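Local coordinates for isomerase/lactonizing enzyme (Agrobacterium tumefaciens, PDB 1RVK), which is of unknown function but belongs to the enolase superfamily, in the mandelate racemase/muconate lactonizing enzyme group, and binds a magnesium ion in its barrel domain, at residues 279-284 / 306-311; 294-299 / 320-325. All blocks are in the same frame, centred on the assembly; numbering follows the deposited sequence.

Overall arrangement
Both contacts belong to the enolase C-terminal barrel domain and interlock along the chain. Contact 1 pairs the parallel strands 278-281 and 306-308, while contact 2 packs helix 289-301, the main helix of the crossover between those strands, against the end of helix 313-321 and the loop after it. The centres of the two contacts lie about 10 Å apart. Thr281 OG1 meets Thr295 OG1 at 2.9 Å, probably in a hydrogen bond, and Cys306 N probably bonds Asn324 O at 2.8 Å. Contact 1 lies beside the metal site of Asp206, Glu232 and Glu258: the nearest side-chain atom of Arg280 is about 4 Å from the magnesium ion, whereas the side chain of Cys325 is about 13 Å from the magnesium ion.

Contact 1: 279-284 / 306-311; sequences LRTGVN and CEVHGN
Glu307 O is gripped by two donors of the neighbouring strand: Thr281 N at 3.2 Å and, in a weak bond bent to 121° at the hydrogen, Arg280 NH2 at 3.3 Å. The ladder continues with Glu307 N to Leu279 O (3.0 Å) and His309 N to Thr281 O (2.7 Å), the latter nearly straight at 171° and in the carbonyl plane. Arg280 runs extended from CG to NE before its guanidinium turns, bringing one face against His309 CB, 3.3 Å from Arg280 NH1. The imidazole is not stacked on it; its plane is tilted 59° and NH1 lies near the ring edge. Glu329 forms a salt bridge with Arg280 NH1 and the magnesium ligand Glu258 accepts from Arg280 NE. A water at the guanidinium edge, in its plane, accepts from Arg280 NH2 and also lies at hydrogen-bonding distance from Val308 O. Asp285 binds His309 ND1, helping to set the ring's rotation. On the face carrying Leu279, Thr281 and Cys306 the packing is largely apolar, though Thr281 OG1 bonds Thr295 OG1. Cys306 SG, anti to the backbone N, lies against Thr281 CG2 (3.6 Å) and Leu279 CD2 (3.9 Å), and Ala299 and Met296 of helix 289-301 pack on Cys306. Past the last backbone bond, a second water accepts from Asn284 N and donates to His309 O. Adjacent parallel strands, joined through a helix and carrying polar groups beside the metal at their C-terminal ends, characterise the enolase-superfamily barrel.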
ATOM      1  N   LEU A 279      -3.249  -1.839 -14.286  1.00 10.48           N
ATOM      2  CA  LEU A 279      -4.138  -2.149 -13.174  1.00  9.91           C
ATOM      3  C   LEU A 279      -3.455  -1.825 -11.849  1.00 10.90           C
ATOM      4  O   LEU A 279      -2.236  -1.648 -11.790  1.00 11.22           O
ATOM      5  CB  LEU A 279      -4.517  -3.633 -13.206  1.00 12.11           C
ATOM      6  CG  LEU A 279      -5.742  -4.069 -12.395  1.00 12.10           C
ATOM      7  CD1 LEU A 279      -6.993  -3.399 -12.963  1.00 15.25           C
ATOM      8  CD2 LEU A 279      -5.879  -5.596 -12.442  1.00 13.39           C
ATOM      9  N   ARG A 280      -4.244  -1.727 -10.786  1.00 10.55           N
ATOM     10  CA  ARG A 280      -3.677  -1.457  -9.471  1.00  9.78           C
ATOM     11  C   ARG A 280      -4.379  -2.334  -8.449  1.00 11.62           C
ATOM     12  O   ARG A 280      -5.560  -2.657  -8.590  1.00 12.76           O
ATOM     13  CB  ARG A 280      -3.835   0.018  -9.092  1.00 11.92           C
ATOM     14  CG  ARG A 280      -3.046   0.438  -7.838  1.00 11.87           C
ATOM     15  CD  ARG A 280      -2.709   1.925  -7.929  1.00 11.21           C
ATOM     16  NE  ARG A 280      -1.967   2.490  -6.800  1.00 11.06           N
ATOM     17  CZ  ARG A 280      -0.709   2.195  -6.473  1.00 12.90           C
ATOM     18  NH1 ARG A 280      -0.140   2.799  -5.436  1.00 12.90           N
ATOM     19  NH2 ARG A 280      -0.024   1.289  -7.157  1.00 13.80           N
ATOM     20  N   THR A 281      -3.630  -2.749  -7.438  1.00 11.01           N
ATOM     21  CA  THR A 281      -4.171  -3.570  -6.372  1.00 11.59           C
ATOM     22  C   THR A 281      -3.360  -3.220  -5.140  1.00 13.19           C
ATOM     23  O   THR A 281      -2.486  -2.355  -5.189  1.00 12.77           O
ATOM     24  CB  THR A 281      -4.019  -5.080  -6.672  1.00 12.24           C
ATOM     25  OG1 THR A 281      -4.770  -5.835  -5.711  1.00 14.26           O
ATOM     26  CG2 THR A 281      -2.551  -5.504  -6.603  1.00 12.01           C
ATOM     27  N   GLY A 282      -3.659  -3.886  -4.034  1.00 13.17           N
ATOM     28  CA  GLY A 282      -2.939  -3.639  -2.803  1.00 13.56           C
ATOM     29  C   GLY A 282      -3.524  -4.572  -1.770  1.00 13.40           C
ATOM     30  O   GLY A 282      -4.732  -4.802  -1.770  1.00 12.80           O
ATOM     31  N   VAL A 283      -2.684  -5.118  -0.900  1.00 12.90           N
ATOM     32  CA  VAL A 283      -3.178  -6.039   0.118  1.00 13.00           C
ATOM     33  C   VAL A 283      -4.304  -5.427   0.944  1.00 14.38           C
ATOM     34  O   VAL A 283      -5.332  -6.070   1.175  1.00 13.07           O
ATOM     35  CB  VAL A 283      -2.037  -6.499   1.044  1.00 13.35           C
ATOM     36  CG1 VAL A 283      -2.594  -7.313   2.199  1.00 13.58           C
ATOM     37  CG2 VAL A 283      -1.045  -7.337   0.245  1.00 13.74           C
ATOM     38  N   ASN A 284      -4.128  -4.185   1.384  1.00 14.22           N
ATOM     39  CA  ASN A 284      -5.168  -3.539   2.177  1.00 14.44           C
ATOM     40  C   ASN A 284      -6.386  -3.152   1.352  1.00 15.94           C
ATOM     41  O   ASN A 284      -7.497  -3.055   1.877  1.00 16.83           O
ATOM     42  CB  ASN A 284      -4.628  -2.286   2.874  1.00 15.14           C
ATOM     43  CG  ASN A 284      -3.867  -2.611   4.134  1.00 18.18           C
ATOM     44  OD1 ASN A 284      -3.897  -3.744   4.608  1.00 17.32           O
ATOM     45  ND2 ASN A 284      -3.191  -1.614   4.696  1.00 19.32           N
ATOM     46  N   CYS A 306       0.240  -4.884 -13.002  1.00 11.63           N
ATOM     47  CA  CYS A 306      -0.640  -4.539 -11.897  1.00 12.00           C
ATOM     48  C   CYS A 306       0.283  -4.035 -10.800  1.00 13.06           C
ATOM     49  O   CYS A 306       0.991  -4.816 -10.168  1.00 14.58           O
ATOM     50  CB  CYS A 306      -1.421  -5.765 -11.423  1.00 12.61           C
ATOM     51  SG  CYS A 306      -2.715  -5.370 -10.215  1.00 13.54           S
ATOM     52  N   GLU A 307       0.284  -2.723 -10.598  1.00 11.40           N
ATOM     53  CA  GLU A 307       1.147  -2.101  -9.603  1.00 13.00           C
ATOM     54  C   GLU A 307       0.538  -2.199  -8.207  1.00 13.28           C
ATOM     55  O   GLU A 307      -0.624  -1.859  -7.993  1.00 13.45           O
ATOM     56  CB  GLU A 307       1.411  -0.650  -9.999  1.00 13.92           C
ATOM     57  CG  GLU A 307       2.086  -0.509 -11.378  1.00 13.41           C
ATOM     58  CD  GLU A 307       3.459  -1.169 -11.444  1.00 15.61           C
ATOM     59  OE1 GLU A 307       4.221  -1.048 -10.464  1.00 16.45           O
ATOM     60  OE2 GLU A 307       3.789  -1.791 -12.479  1.00 14.05           O
ATOM     61  N   VAL A 308       1.344  -2.672  -7.262  1.00 14.03           N
ATOM     62  CA  VAL A 308       0.891  -2.886  -5.892  1.00 12.73           C
ATOM     63  C   VAL A 308       1.017  -1.666  -4.998  1.00 12.21           C
ATOM     64  O   VAL A 308       2.108  -1.132  -4.804  1.00 13.07           O
ATOM     65  CB  VAL A 308       1.650  -4.068  -5.251  1.00 13.11           C
ATOM     66  CG1 VAL A 308       1.096  -4.351  -3.860  1.00 14.63           C
ATOM     67  CG2 VAL A 308       1.522  -5.307  -6.140  1.00 13.59           C
ATOM     68  N   HIS A 309      -0.121  -1.235  -4.462  1.00 11.86           N
ATOM     69  CA  HIS A 309      -0.181  -0.074  -3.585  1.00 12.13           C
ATOM     70  C   HIS A 309       0.214  -0.383  -2.152  1.00 13.79           C
ATOM     71  O   HIS A 309      -0.309  -1.320  -1.546  1.00 12.96           O
ATOM     72  CB  HIS A 309      -1.596   0.509  -3.561  1.00 12.26           C
ATOM     73  CG  HIS A 309      -1.828   1.479  -2.441  1.00 13.33           C
ATOM     74  ND1 HIS A 309      -2.812   1.302  -1.493  1.00 12.85           N
ATOM     75  CD2 HIS A 309      -1.183   2.623  -2.104  1.00 14.90           C
ATOM     76  CE1 HIS A 309      -2.764   2.293  -0.620  1.00 15.28           C
ATOM     77  NE2 HIS A 309      -1.784   3.108  -0.967  1.00 14.91           N
ATOM     78  N   GLY A 310       1.132   0.415  -1.615  1.00 14.27           N
ATOM     79  CA  GLY A 310       1.530   0.248  -0.232  1.00 13.68           C
ATOM     80  C   GLY A 310       2.846  -0.439   0.048  1.00 14.35           C
ATOM     81  O   GLY A 310       3.282  -1.320  -0.693  1.00 12.00           O
ATOM     82  N   ASN A 311       3.477  -0.016   1.137  1.00 14.64           N
ATOM     83  CA  ASN A 311       4.742  -0.586   1.567  1.00 15.17           C
ATOM     84  C   ASN A 311       4.461  -1.695   2.585  1.00 15.55           C
ATOM     85  O   ASN A 311       3.323  -2.145   2.728  1.00 16.98           O
ATOM     86  CB  ASN A 311       5.617   0.503   2.195  1.00 15.20           C
ATOM     87  CG  ASN A 311       5.078   0.988   3.527  1.00 16.46           C
ATOM     88  OD1 ASN A 311       3.870   1.015   3.741  1.00 14.98           O
ATOM     89  ND2 ASN A 311       5.975   1.389   4.425  1.00 15.24           N
TER
HETATM   90  O   HOH W   1       2.668   0.875  -6.540  1.00 11.82           O
HETATM   91  O   HOH W   2      -1.823  -2.144   0.579  1.00 15.18           O

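Contact 2: 294-299 / 320-325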
ATOM      1  N   LYS A 294      -4.695 -12.890  -6.756  1.00 11.37           N
ATOM      2  CA  LYS A 294      -5.692 -13.112  -7.799  1.00 11.83           C
ATOM      3  C   LYS A 294      -5.720 -11.938  -8.770  1.00 11.71           C
ATOM      4  O   LYS A 294      -5.837 -12.133  -9.980  1.00 12.04           O
ATOM      5  CB  LYS A 294      -7.083 -13.313  -7.188  1.00 12.14           C
ATOM      6  CG  LYS A 294      -7.209 -14.602  -6.393  1.00 13.91           C
ATOM      7  CD  LYS A 294      -8.598 -14.763  -5.825  1.00 18.50           C
ATOM      8  CE  LYS A 294      -8.709 -16.075  -5.052  1.00 20.05           C
ATOM      9  NZ  LYS A 294     -10.037 -16.201  -4.410  1.00 23.99           N
ATOM     10  N   THR A 295      -5.610 -10.718  -8.250  1.00 10.26           N
ATOM     11  CA  THR A 295      -5.614  -9.540  -9.113  1.00 10.69           C
ATOM     12  C   THR A 295      -4.355  -9.497  -9.987  1.00 11.05           C
ATOM     13  O   THR A 295      -4.402  -9.029 -11.123  1.00  9.57           O
ATOM     14  CB  THR A 295      -5.706  -8.225  -8.296  1.00 11.68           C
ATOM     15  OG1 THR A 295      -4.519  -8.057  -7.510  1.00 17.05           O
ATOM     16  CG2 THR A 295      -6.913  -8.255  -7.372  1.00 11.38           C
HETATM   17  N   MSE A 296      -3.232  -9.983  -9.462  1.00 10.84           N
HETATM   18  CA  MSE A 296      -1.988  -9.995 -10.234  1.00 11.67           C
HETATM   19  C   MSE A 296      -2.120 -10.961 -11.408  1.00 11.59           C
HETATM   20  O   MSE A 296      -1.699 -10.664 -12.525  1.00 10.99           O
HETATM   21  CB  MSE A 296      -0.801 -10.437  -9.365  1.00 11.90           C
HETATM   22  CG  MSE A 296      -0.445  -9.513  -8.209  1.00 14.42           C
HETATM   23 SE   MSE A 296       0.075  -7.736  -8.769  1.00 17.33          SE
HETATM   24  CE  MSE A 296       1.522  -8.196  -9.977  1.00 16.53           C
ATOM     25  N   HIS A 297      -2.709 -12.124 -11.147  1.00 11.04           N
ATOM     26  CA  HIS A 297      -2.895 -13.138 -12.182  1.00 10.86           C
ATOM     27  C   HIS A 297      -3.904 -12.668 -13.226  1.00 11.06           C
ATOM     28  O   HIS A 297      -3.740 -12.913 -14.421  1.00 11.81           O
ATOM     29  CB  HIS A 297      -3.355 -14.444 -11.532  1.00 12.43           C
ATOM     30  CG  HIS A 297      -2.361 -15.004 -10.564  1.00 14.50           C
ATOM     31  ND1 HIS A 297      -2.689 -15.954  -9.621  1.00 14.25           N
ATOM     32  CD2 HIS A 297      -1.041 -14.749 -10.399  1.00 13.21           C
ATOM     33  CE1 HIS A 297      -1.612 -16.259  -8.917  1.00 14.47           C
ATOM     34  NE2 HIS A 297      -0.599 -15.542  -9.370  1.00 12.58           N
ATOM     35  N   LEU A 298      -4.951 -11.999 -12.760  1.00 11.34           N
ATOM     36  CA  LEU A 298      -5.977 -11.457 -13.643  1.00 10.66           C
ATOM     37  C   LEU A 298      -5.310 -10.520 -14.653  1.00 11.50           C
ATOM     38  O   LEU A 298      -5.500 -10.645 -15.864  1.00 10.82           O
ATOM     39  CB  LEU A 298      -7.007 -10.685 -12.815  1.00 11.55           C
ATOM     40  CG  LEU A 298      -7.932  -9.710 -13.550  1.00  9.90           C
ATOM     41  CD1 LEU A 298      -8.867 -10.468 -14.492  1.00 13.28           C
ATOM     42  CD2 LEU A 298      -8.733  -8.916 -12.527  1.00 12.08           C
ATOM     43  N   ALA A 299      -4.522  -9.576 -14.145  1.00  9.96           N
ATOM     44  CA  ALA A 299      -3.839  -8.623 -15.007  1.00  9.79           C
ATOM     45  C   ALA A 299      -2.903  -9.324 -15.983  1.00 10.48           C
ATOM     46  O   ALA A 299      -2.893  -9.022 -17.181  1.00 10.98           O
ATOM     47  CB  ALA A 299      -3.053  -7.620 -14.161  1.00  9.30           C
ATOM     48  N   ALA A 320       7.305  -9.720  -4.914  1.00 13.35           N
ATOM     49  CA  ALA A 320       8.386 -10.679  -5.122  1.00 12.82           C
ATOM     50  C   ALA A 320       7.907 -11.989  -5.744  1.00 13.55           C
ATOM     51  O   ALA A 320       8.675 -12.699  -6.401  1.00 14.01           O
ATOM     52  CB  ALA A 320       9.089 -10.957  -3.797  1.00 14.24           C
ATOM     53  N   ALA A 321       6.633 -12.304  -5.544  1.00 13.94           N
ATOM     54  CA  ALA A 321       6.065 -13.541  -6.064  1.00 14.40           C
ATOM     55  C   ALA A 321       5.513 -13.417  -7.481  1.00 15.79           C
ATOM     56  O   ALA A 321       5.128 -14.418  -8.084  1.00 17.61           O
ATOM     57  CB  ALA A 321       4.966 -14.033  -5.127  1.00 14.39           C
ATOM     58  N   THR A 322       5.475 -12.202  -8.016  1.00 14.61           N
ATOM     59  CA  THR A 322       4.929 -11.992  -9.352  1.00 15.10           C
ATOM     60  C   THR A 322       5.869 -11.256 -10.303  1.00 14.63           C
ATOM     61  O   THR A 322       6.814 -10.590  -9.875  1.00 15.44           O
ATOM     62  CB  THR A 322       3.592 -11.230  -9.273  1.00 15.56           C
ATOM     63  OG1 THR A 322       3.794  -9.976  -8.610  1.00 17.61           O
ATOM     64  CG2 THR A 322       2.568 -12.042  -8.492  1.00 17.24           C
ATOM     65  N   LYS A 323       5.596 -11.379 -11.597  1.00 14.37           N
ATOM     66  CA  LYS A 323       6.421 -10.749 -12.624  1.00 13.09           C
ATOM     67  C   LYS A 323       5.864  -9.447 -13.187  1.00 13.23           C
ATOM     68  O   LYS A 323       6.623  -8.512 -13.453  1.00 13.55           O
ATOM     69  CB  LYS A 323       6.637 -11.731 -13.783  1.00 13.09           C
ATOM     70  CG  LYS A 323       7.285 -11.119 -15.024  1.00 16.04           C
ATOM     71  CD  LYS A 323       7.386 -12.152 -16.144  1.00 18.79           C
ATOM     72  CE  LYS A 323       7.977 -11.562 -17.419  1.00 21.10           C
ATOM     73  NZ  LYS A 323       7.066 -10.561 -18.046  1.00 22.79           N
ATOM     74  N   ASN A 324       4.546  -9.388 -13.363  1.00 13.06           N
ATOM     75  CA  ASN A 324       3.914  -8.217 -13.961  1.00 13.38           C
ATOM     76  C   ASN A 324       3.636  -7.024 -13.060  1.00 13.03           C
ATOM     77  O   ASN A 324       2.506  -6.549 -12.962  1.00 11.40           O
ATOM     78  CB  ASN A 324       2.626  -8.627 -14.687  1.00 12.20           C
ATOM     79  CG  ASN A 324       1.581  -9.212 -13.757  1.00 12.42           C
ATOM     80  OD1 ASN A 324       0.391  -8.910 -13.887  1.00 13.76           O
ATOM     81  ND2 ASN A 324       2.008 -10.064 -12.829  1.00 10.70           N
ATOM     82  N   CYS A 325       4.688  -6.542 -12.415  1.00 13.57           N
ATOM     83  CA  CYS A 325       4.616  -5.387 -11.529  1.00 14.96           C
ATOM     84  C   CYS A 325       5.998  -4.754 -11.613  1.00 14.61           C
ATOM     85  O   CYS A 325       6.994  -5.393 -11.288  1.00 14.69           O
ATOM     86  CB  CYS A 325       4.320  -5.829 -10.092  1.00 17.55           C
ATOM     87  SG  CYS A 325       4.280  -4.481  -8.901  1.00 21.48           S
TER
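Met296, a selenomethionine, reaches from helix 289-301 across to Thr322, Asn324 and Cys325, a helix-to-loop packing in the outer layer of the enolase-type barrel. Its side chain starts with CG anti to the carbonyl carbon (chi1 -64°) and then bends at both chi2 and chi3, which curls the terminal methyl into the corner made by the three partners. Thr322 crosses it at about a right angle. The methyl branch, CG2, lies alongside the inner part of the chain, 3.8 Å from Met296 CB, while the hydroxyl branch reaches its far end. Thr322 OG1, set between the backbone N and carbonyl carbon at chi1 58°, is also hydrogen-bonded to Val318 O in the preceding helix, which helps hold this rotamer. Asn324 occupies the centre of an inverse gamma turn, and its side chain slides past Met296 in the opposite direction. The end of Asn324 also comes close to Ala299 of helix 289-301. Across the contact, the sulfur-bearing Cys325 presents its CB, not SG, to the methyl. On the side toward the sheet, Cys306 and Val308 of strand 306-308 touch Met296 as well. The methyl carbon CE of Met296 ends 3.7 Å from Cys325 CB and 3.2 Å from Thr322 OG1.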